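Local atomic coordinates of aminopeptidase-like protein (PDB entry 5JM6), a protein that probably acts as a zinc-dependent aminopeptidase of the M18 family and assembles into a dodecamer that takes part in selective autophagy. Residues P66-V71 against G132-L137; V72-Q77 against C310-F315. All blocks are in the same frame, centred on the assembly; numbering follows the deposited sequence.

Interactions 1 and 2 follow helix 68-81 along its length: its first turn rests on the chain leaving strand 127-133, and its next turns run beside helix 305-320, with axes 9° from parallel. The centres of the two contacts are 10 Å apart, and I134 joins them, since its CD1 is 3.6 Å from V72 CG2 and its CG2 is 3.5 Å from S311 CB. A probable, weak hydrogen bond from S311 OG to H133 O, 3.0 Å long, also ties them. H133 binds a zinc ion in interaction 1, whereas the W312 side chain of interaction 2 lies about 13 Å from a zinc.

Interaction 1 (P66-V71 against G132-L137); sequences PTVFHV and GHIDAL. With ZN (zinc ion), chain H.
The branched side chain of I134 overlaps two valines from the first turn of helix 68-81, filling the angle between V68 and V71. Its CG1 meets V68 CG2 at 3.5 Å, the two side chains crossing at about a right angle. On the V71 flank, I134 CG2 lies 3.7 Å from V71 CG1, and here the side chains slide past each other in opposite directions. I134 CD1 reaches both valine methyls. This reach follows from CG1 standing between the backbone N and the carbonyl carbon (chi1 49°), with the chain extended beyond it. Branched residues suit the place because their methyls interlock closely in a buried, apolar setting. An alanine here keeps only CB, so V68 CG2 would probably lose its nearest side-chain partner and V71 CG1 most of its own, opening a gap against the helix start. T67 sits at the N-cap of that helix, where its OG1 pairs with H70 ND1 at 2.6 Å.

Behind I134 the neighbouring residues turn to the metal. H133 NE2 binds zinc at 2.1 Å, alongside D306 and D391, and its other ring nitrogen, ND1, donates to D135 OD1 at 2.8 Å. That bond is bent (132°) and arrives from above the carboxylate plane, yet it probably helps to fix the rotation of the imidazole. D135 is held in turn by Y161 through OD2 and by the backbone N-H of E339 through OD1, making it a second-shell residue that positions a first-shell ligand. A histidine ligand followed two positions later by an aspartate, just past the end of a central strand, is characteristic of the zinc exopeptidases with a two-metal site.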
ATOM      1  N   PRO A  66       0.865  45.935  19.156  1.00 34.76           N
ATOM      2  CA  PRO A  66       0.799  44.712  18.347  1.00 32.55           C
ATOM      3  C   PRO A  66       2.141  44.178  17.845  1.00 34.13           C
ATOM      4  O   PRO A  66       2.215  43.008  17.470  1.00 34.45           O
ATOM      5  CB  PRO A  66      -0.084  45.125  17.162  1.00 38.01           C
ATOM      6  CG  PRO A  66      -0.393  46.609  17.352  1.00 38.54           C
ATOM      7  CD  PRO A  66       0.593  47.126  18.338  1.00 34.10           C
ATOM      8  N   THR A  67       3.169  45.015  17.802  1.00 29.91           N
ATOM      9  CA  THR A  67       4.453  44.588  17.257  1.00 30.13           C
ATOM     10  C   THR A  67       5.552  44.729  18.296  1.00 32.76           C
ATOM     11  O   THR A  67       5.389  45.432  19.294  1.00 37.30           O
ATOM     12  CB  THR A  67       4.839  45.388  15.996  1.00 35.02           C
ATOM     13  OG1 THR A  67       5.279  46.701  16.368  1.00 35.00           O
ATOM     14  CG2 THR A  67       3.654  45.496  15.047  1.00 34.01           C
ATOM     15  N   VAL A  68       6.668  44.049  18.063  1.00 35.28           N
ATOM     16  CA  VAL A  68       7.774  44.071  19.004  1.00 32.35           C
ATOM     17  C   VAL A  68       8.303  45.501  19.177  1.00 35.49           C
ATOM     18  O   VAL A  68       8.776  45.867  20.253  1.00 34.42           O
ATOM     19  CB  VAL A  68       8.903  43.102  18.556  1.00 26.23           C
ATOM     20  CG1 VAL A  68       9.608  43.606  17.305  1.00 31.71           C
ATOM     21  CG2 VAL A  68       9.892  42.868  19.680  1.00 29.45           C
ATOM     22  N   PHE A  69       8.175  46.324  18.138  1.00 34.25           N
ATOM     23  CA  PHE A  69       8.630  47.711  18.206  1.00 33.55           C
ATOM     24  C   PHE A  69       7.723  48.569  19.077  1.00 37.00           C
ATOM     25  O   PHE A  69       8.179  49.529  19.696  1.00 39.80           O
ATOM     26  CB  PHE A  69       8.728  48.312  16.808  1.00 34.43           C
ATOM     27  CG  PHE A  69       9.610  47.536  15.888  1.00 33.36           C
ATOM     28  CD1 PHE A  69      10.979  47.498  16.092  1.00 36.40           C
ATOM     29  CD2 PHE A  69       9.073  46.833  14.826  1.00 29.20           C
ATOM     30  CE1 PHE A  69      11.796  46.777  15.249  1.00 34.67           C
ATOM     31  CE2 PHE A  69       9.885  46.112  13.979  1.00 31.09           C
ATOM     32  CZ  PHE A  69      11.247  46.082  14.190  1.00 32.04           C
ATOM     33  N   HIS A  70       6.439  48.235  19.120  1.00 31.80           N
ATOM     34  CA  HIS A  70       5.533  48.940  20.013  1.00 32.44           C
ATOM     35  C   HIS A  70       5.823  48.569  21.461  1.00 34.00           C
ATOM     36  O   HIS A  70       5.720  49.407  22.355  1.00 39.81           O
ATOM     37  CB  HIS A  70       4.076  48.637  19.667  1.00 33.31           C
ATOM     38  CG  HIS A  70       3.614  49.288  18.402  1.00 34.27           C
ATOM     39  ND1 HIS A  70       3.849  48.748  17.156  1.00 32.30           N
ATOM     40  CD2 HIS A  70       2.942  50.444  18.190  1.00 34.85           C
ATOM     41  CE1 HIS A  70       3.335  49.538  16.231  1.00 37.40           C
ATOM     42  NE2 HIS A  70       2.779  50.575  16.832  1.00 36.69           N
ATOM     43  N   VAL A  71       6.202  47.317  21.689  1.00 28.94           N
ATOM     44  CA  VAL A  71       6.445  46.841  23.045  1.00 31.87           C
ATOM     45  C   VAL A  71       7.628  47.557  23.692  1.00 33.26           C
ATOM     46  O   VAL A  71       7.541  47.987  24.841  1.00 34.60           O
ATOM     47  CB  VAL A  71       6.681  45.322  23.068  1.00 32.92           C
ATOM     48  CG1 VAL A  71       7.079  44.862  24.463  1.00 22.72           C
ATOM     49  CG2 VAL A  71       5.431  44.606  22.608  1.00 29.32           C
ATOM     50  N   GLY A 132      13.138  37.243  29.041  1.00 32.07           N
ATOM     51  CA  GLY A 132      11.975  36.818  28.283  1.00 31.28           C
ATOM     52  C   GLY A 132      12.087  37.318  26.858  1.00 33.31           C
ATOM     53  O   GLY A 132      13.017  38.057  26.534  1.00 35.04           O
ATOM     54  N   HIS A 133      11.153  36.919  25.998  1.00 34.59           N
ATOM     55  CA  HIS A 133      11.149  37.414  24.625  1.00 36.13           C
ATOM     56  C   HIS A 133       9.848  38.141  24.303  1.00 33.57           C
ATOM     57  O   HIS A 133       8.784  37.754  24.765  1.00 35.63           O
ATOM     58  CB  HIS A 133      11.395  36.275  23.628  1.00 42.73           C
ATOM     59  CG  HIS A 133      10.272  35.288  23.517  1.00 50.93           C
ATOM     60  ND1 HIS A 133       9.296  35.378  22.548  1.00 53.41           N
ATOM     61  CD2 HIS A 133      10.001  34.163  24.219  1.00 57.71           C
ATOM     62  CE1 HIS A 133       8.457  34.367  22.675  1.00 57.19           C
ATOM     63  NE2 HIS A 133       8.861  33.613  23.681  1.00 64.13           N
ATOM     64  N   ILE A 134       9.953  39.264  23.603  1.00 33.13           N
ATOM     65  CA  ILE A 134       8.770  40.018  23.195  1.00 34.52           C
ATOM     66  C   ILE A 134       8.374  39.904  21.716  1.00 34.35           C
ATOM     67  O   ILE A 134       7.476  40.614  21.265  1.00 37.71           O
ATOM     68  CB  ILE A 134       8.913  41.496  23.569  1.00 30.03           C
ATOM     69  CG1 ILE A 134      10.255  42.049  23.105  1.00 29.66           C
ATOM     70  CG2 ILE A 134       8.785  41.659  25.074  1.00 27.77           C
ATOM     71  CD1 ILE A 134      10.366  43.540  23.297  1.00 29.13           C
ATOM     72  N   ASP A 135       9.066  39.072  20.946  1.00 37.01           N
ATOM     73  CA  ASP A 135       8.591  38.771  19.599  1.00 42.83           C
ATOM     74  C   ASP A 135       7.453  37.760  19.684  1.00 47.62           C
ATOM     75  O   ASP A 135       7.365  36.997  20.645  1.00 46.95           O
ATOM     76  CB  ASP A 135       9.711  38.226  18.715  1.00 48.97           C
ATOM     77  CG  ASP A 135      10.101  36.813  19.083  1.00 53.87           C
ATOM     78  OD1 ASP A 135      10.376  36.564  20.276  1.00 53.87           O
ATOM     79  OD2 ASP A 135      10.120  35.948  18.182  1.00 57.05           O
ATOM     80  N   ALA A 136       6.605  37.731  18.666  1.00 49.44           N
ATOM     81  CA  ALA A 136       5.488  36.801  18.607  1.00 48.05           C
ATOM     82  C   ALA A 136       5.329  36.304  17.185  1.00 45.72           C
ATOM     83  O   ALA A 136       5.787  36.950  16.263  1.00 53.32           O
ATOM     84  CB  ALA A 136       4.218  37.478  19.072  1.00 43.63           C
ATOM     85  N   LEU A 137       4.681  35.164  16.994  1.00 53.91           N
ATOM     86  CA  LEU A 137       4.495  34.657  15.647  1.00 54.70           C
ATOM     87  C   LEU A 137       3.697  35.704  14.909  1.00 49.37           C
ATOM     88  O   LEU A 137       2.689  36.176  15.406  1.00 50.70           O
ATOM     89  CB  LEU A 137       3.736  33.336  15.667  1.00 52.80           C
ATOM     90  CG  LEU A 137       4.570  32.078  15.886  1.00 57.89           C
ATOM     91  CD1 LEU A 137       5.166  32.092  17.280  1.00 57.38           C
ATOM     92  CD2 LEU A 137       3.699  30.855  15.705  1.00 60.17           C
TER
HETATM   93 ZN    ZN H 602       7.965  31.717  24.061  1.00 71.99          ZN

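Interaction 2 (V72-Q77 against C310-F315); sequences VDYCKQ and CSWAAF
Y74 meets the N-H edge of W312 at an oblique tilt, while C75 of the same helix meets F315, one turn beyond W312. The two helices run almost parallel with their axes 12.0 Å apart, a helix pair of the alpha/beta fold built on the mixed central sheet; S311 and A314 of the second helix lean on strand 330-336. At that spacing two small side chains would hardly meet; here large aromatic ones span most of the gap. The phenyl ring of F315 is sent across it with CG anti to the backbone N (chi1 176°), and its far end rests on the backbone of C75, where F315 CZ is 3.5 Å from C75 CA. The cysteine's SG sits over one face of this ring, 3.9 Å from the F315 ring centroid, a sulfur-aromatic contact, and C75 CB touches F315 CE1 at 3.5 Å. Cysteine fits because it is small enough to bring its sulfur close over the ring, and polarisable enough to interact with its pi face.

Y74 and W312 are turned obliquely, the phenol and the five-membered ring at 46° with centroids 5.6 Å apart, neither stacked nor edge-to-face. Y74 CE1 comes to the indole edge, 3.9 Å from W312 CD1, and also approaches the F315 ring. F61 stacks on W312 and also meets the Y74 ring, extending the aromatic cluster. Tryptophan supplies both bulk and an N-H that the phenol oxygen accepts. K78 NZ also bonds to the phenol oxygen. That oxygen lies almost in the indole plane, in line with the N-H: W312 NE1 donates to Y74 OH at 3.0 Å, with an N-H...O angle of 175°.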
ATOM      1  N   VAL A  72       8.725  47.700  22.957  1.00 30.21           N
ATOM      2  CA  VAL A  72       9.885  48.404  23.492  1.00 33.89           C
ATOM      3  C   VAL A  72       9.552  49.879  23.718  1.00 34.02           C
ATOM      4  O   VAL A  72       9.963  50.466  24.717  1.00 33.13           O
ATOM      5  CB  VAL A  72      11.110  48.263  22.568  1.00 33.00           C
ATOM      6  CG1 VAL A  72      12.153  49.332  22.871  1.00 27.14           C
ATOM      7  CG2 VAL A  72      11.713  46.880  22.720  1.00 27.60           C
ATOM      8  N   ASP A  73       8.780  50.463  22.807  1.00 32.34           N
ATOM      9  CA  ASP A  73       8.363  51.852  22.958  1.00 33.53           C
ATOM     10  C   ASP A  73       7.466  52.024  24.185  1.00 34.98           C
ATOM     11  O   ASP A  73       7.530  53.041  24.872  1.00 35.63           O
ATOM     12  CB  ASP A  73       7.641  52.336  21.700  1.00 39.83           C
ATOM     13  CG  ASP A  73       7.283  53.806  21.766  1.00 42.97           C
ATOM     14  OD1 ASP A  73       8.211  54.642  21.749  1.00 48.78           O
ATOM     15  OD2 ASP A  73       6.078  54.126  21.830  1.00 47.78           O
ATOM     16  N   TYR A  74       6.639  51.017  24.454  1.00 36.64           N
ATOM     17  CA  TYR A  74       5.763  51.011  25.624  1.00 28.53           C
ATOM     18  C   TYR A  74       6.578  50.957  26.910  1.00 32.17           C
ATOM     19  O   TYR A  74       6.342  51.725  27.842  1.00 35.62           O
ATOM     20  CB  TYR A  74       4.796  49.823  25.546  1.00 31.66           C
ATOM     21  CG  TYR A  74       3.998  49.518  26.803  1.00 32.94           C
ATOM     22  CD1 TYR A  74       4.528  48.723  27.815  1.00 32.15           C
ATOM     23  CD2 TYR A  74       2.699  49.988  26.956  1.00 28.06           C
ATOM     24  CE1 TYR A  74       3.800  48.431  28.955  1.00 30.72           C
ATOM     25  CE2 TYR A  74       1.962  49.697  28.092  1.00 34.37           C
ATOM     26  CZ  TYR A  74       2.516  48.919  29.087  1.00 35.33           C
ATOM     27  OH  TYR A  74       1.786  48.626  30.219  1.00 32.20           O
ATOM     28  N   CYS A  75       7.533  50.035  26.953  1.00 35.00           N
ATOM     29  CA  CYS A  75       8.395  49.883  28.116  1.00 35.94           C
ATOM     30  C   CYS A  75       9.254  51.120  28.316  1.00 38.69           C
ATOM     31  O   CYS A  75       9.489  51.551  29.444  1.00 35.74           O
ATOM     32  CB  CYS A  75       9.280  48.646  27.967  1.00 36.76           C
ATOM     33  SG  CYS A  75       8.365  47.100  27.823  1.00 37.55           S
ATOM     34  N   LYS A  76       9.715  51.690  27.211  1.00 40.73           N
ATOM     35  CA  LYS A  76      10.619  52.826  27.272  1.00 37.36           C
ATOM     36  C   LYS A  76       9.912  54.055  27.846  1.00 34.12           C
ATOM     37  O   LYS A  76      10.505  54.810  28.615  1.00 33.57           O
ATOM     38  CB  LYS A  76      11.194  53.121  25.883  1.00 30.46           C
ATOM     39  CG  LYS A  76      12.235  54.216  25.864  1.00 40.81           C
ATOM     40  CD  LYS A  76      12.841  54.409  24.483  1.00 42.36           C
ATOM     41  CE  LYS A  76      13.775  55.610  24.493  1.00 46.94           C
ATOM     42  NZ  LYS A  76      14.368  55.921  23.165  1.00 54.08           N
ATOM     43  N   GLN A  77       8.641  54.238  27.503  1.00 34.44           N
ATOM     44  CA  GLN A  77       7.883  55.376  28.020  1.00 36.08           C
ATOM     45  C   GLN A  77       7.531  55.216  29.496  1.00 37.88           C
ATOM     46  O   GLN A  77       7.463  56.201  30.226  1.00 41.35           O
ATOM     47  CB  GLN A  77       6.602  55.600  27.213  1.00 41.97           C
ATOM     48  CG  GLN A  77       6.817  55.962  25.754  1.00 48.78           C
ATOM     49  CD  GLN A  77       5.511  56.241  25.034  1.00 55.20           C
ATOM     50  OE1 GLN A  77       4.448  56.296  25.655  1.00 58.96           O
ATOM     51  NE2 GLN A  77       5.582  56.418  23.720  1.00 58.43           N
ATOM     52  N   CYS A 310       4.648  36.764  29.799  1.00 41.10           N
ATOM     53  CA  CYS A 310       5.696  36.640  30.812  1.00 38.35           C
ATOM     54  C   CYS A 310       6.596  37.871  30.822  1.00 36.98           C
ATOM     55  O   CYS A 310       7.060  38.300  31.879  1.00 35.11           O
ATOM     56  CB  CYS A 310       6.542  35.384  30.593  1.00 42.12           C
ATOM     57  SG  CYS A 310       5.729  33.827  31.023  1.00 58.29           S
ATOM     58  N   SER A 311       6.839  38.439  29.646  1.00 37.47           N
ATOM     59  CA  SER A 311       7.663  39.637  29.546  1.00 31.81           C
ATOM     60  C   SER A 311       7.008  40.821  30.245  1.00 35.97           C
ATOM     61  O   SER A 311       7.658  41.527  31.015  1.00 36.27           O
ATOM     62  CB  SER A 311       7.939  39.984  28.085  1.00 31.76           C
ATOM     63  OG  SER A 311       8.814  39.039  27.496  1.00 34.94           O
ATOM     64  N   TRP A 312       5.723  41.037  29.981  1.00 35.38           N
ATOM     65  CA  TRP A 312       5.025  42.172  30.572  1.00 32.49           C
ATOM     66  C   TRP A 312       4.980  42.064  32.091  1.00 30.45           C
ATOM     67  O   TRP A 312       5.168  43.056  32.793  1.00 31.66           O
ATOM     68  CB  TRP A 312       3.607  42.292  30.016  1.00 32.14           C
ATOM     69  CG  TRP A 312       2.898  43.517  30.490  1.00 33.42           C
ATOM     70  CD1 TRP A 312       3.030  44.783  29.999  1.00 30.55           C
ATOM     71  CD2 TRP A 312       1.945  43.596  31.555  1.00 28.23           C
ATOM     72  NE1 TRP A 312       2.216  45.647  30.693  1.00 29.49           N
ATOM     73  CE2 TRP A 312       1.539  44.942  31.653  1.00 31.76           C
ATOM     74  CE3 TRP A 312       1.394  42.660  32.435  1.00 27.12           C
ATOM     75  CZ2 TRP A 312       0.609  45.374  32.595  1.00 34.27           C
ATOM     76  CZ3 TRP A 312       0.471  43.090  33.369  1.00 31.64           C
ATOM     77  CH2 TRP A 312       0.087  44.435  33.442  1.00 32.44           C
ATOM     78  N   ALA A 313       4.739  40.858  32.594  1.00 33.22           N
ATOM     79  CA  ALA A 313       4.689  40.634  34.035  1.00 34.07           C
ATOM     80  C   ALA A 313       6.060  40.847  34.670  1.00 35.58           C
ATOM     81  O   ALA A 313       6.164  41.371  35.779  1.00 32.82           O
ATOM     82  CB  ALA A 313       4.171  39.238  34.339  1.00 33.34           C
ATOM     83  N   ALA A 314       7.110  40.440  33.961  1.00 34.82           N
ATOM     84  CA  ALA A 314       8.475  40.655  34.428  1.00 33.81           C
ATOM     85  C   ALA A 314       8.786  42.145  34.483  1.00 36.35           C
ATOM     86  O   ALA A 314       9.323  42.642  35.473  1.00 38.71           O
ATOM     87  CB  ALA A 314       9.466  39.934  33.528  1.00 29.26           C
ATOM     88  N   PHE A 315       8.438  42.850  33.411  1.00 30.86           N
ATOM     89  CA  PHE A 315       8.612  44.295  33.334  1.00 28.41           C
ATOM     90  C   PHE A 315       7.895  44.995  34.487  1.00 34.89           C
ATOM     91  O   PHE A 315       8.479  45.841  35.165  1.00 29.79           O
ATOM     92  CB  PHE A 315       8.103  44.814  31.986  1.00 33.90           C
ATOM     93  CG  PHE A 315       8.145  46.311  31.844  1.00 33.32           C
ATOM     94  CD1 PHE A 315       9.335  46.966  31.571  1.00 33.00           C
ATOM     95  CD2 PHE A 315       6.986  47.061  31.959  1.00 31.21           C
ATOM     96  CE1 PHE A 315       9.370  48.342  31.433  1.00 36.71           C
ATOM     97  CE2 PHE A 315       7.014  48.435  31.818  1.00 40.79           C
ATOM     98  CZ  PHE A 315       8.208  49.077  31.556  1.00 40.52           C
TER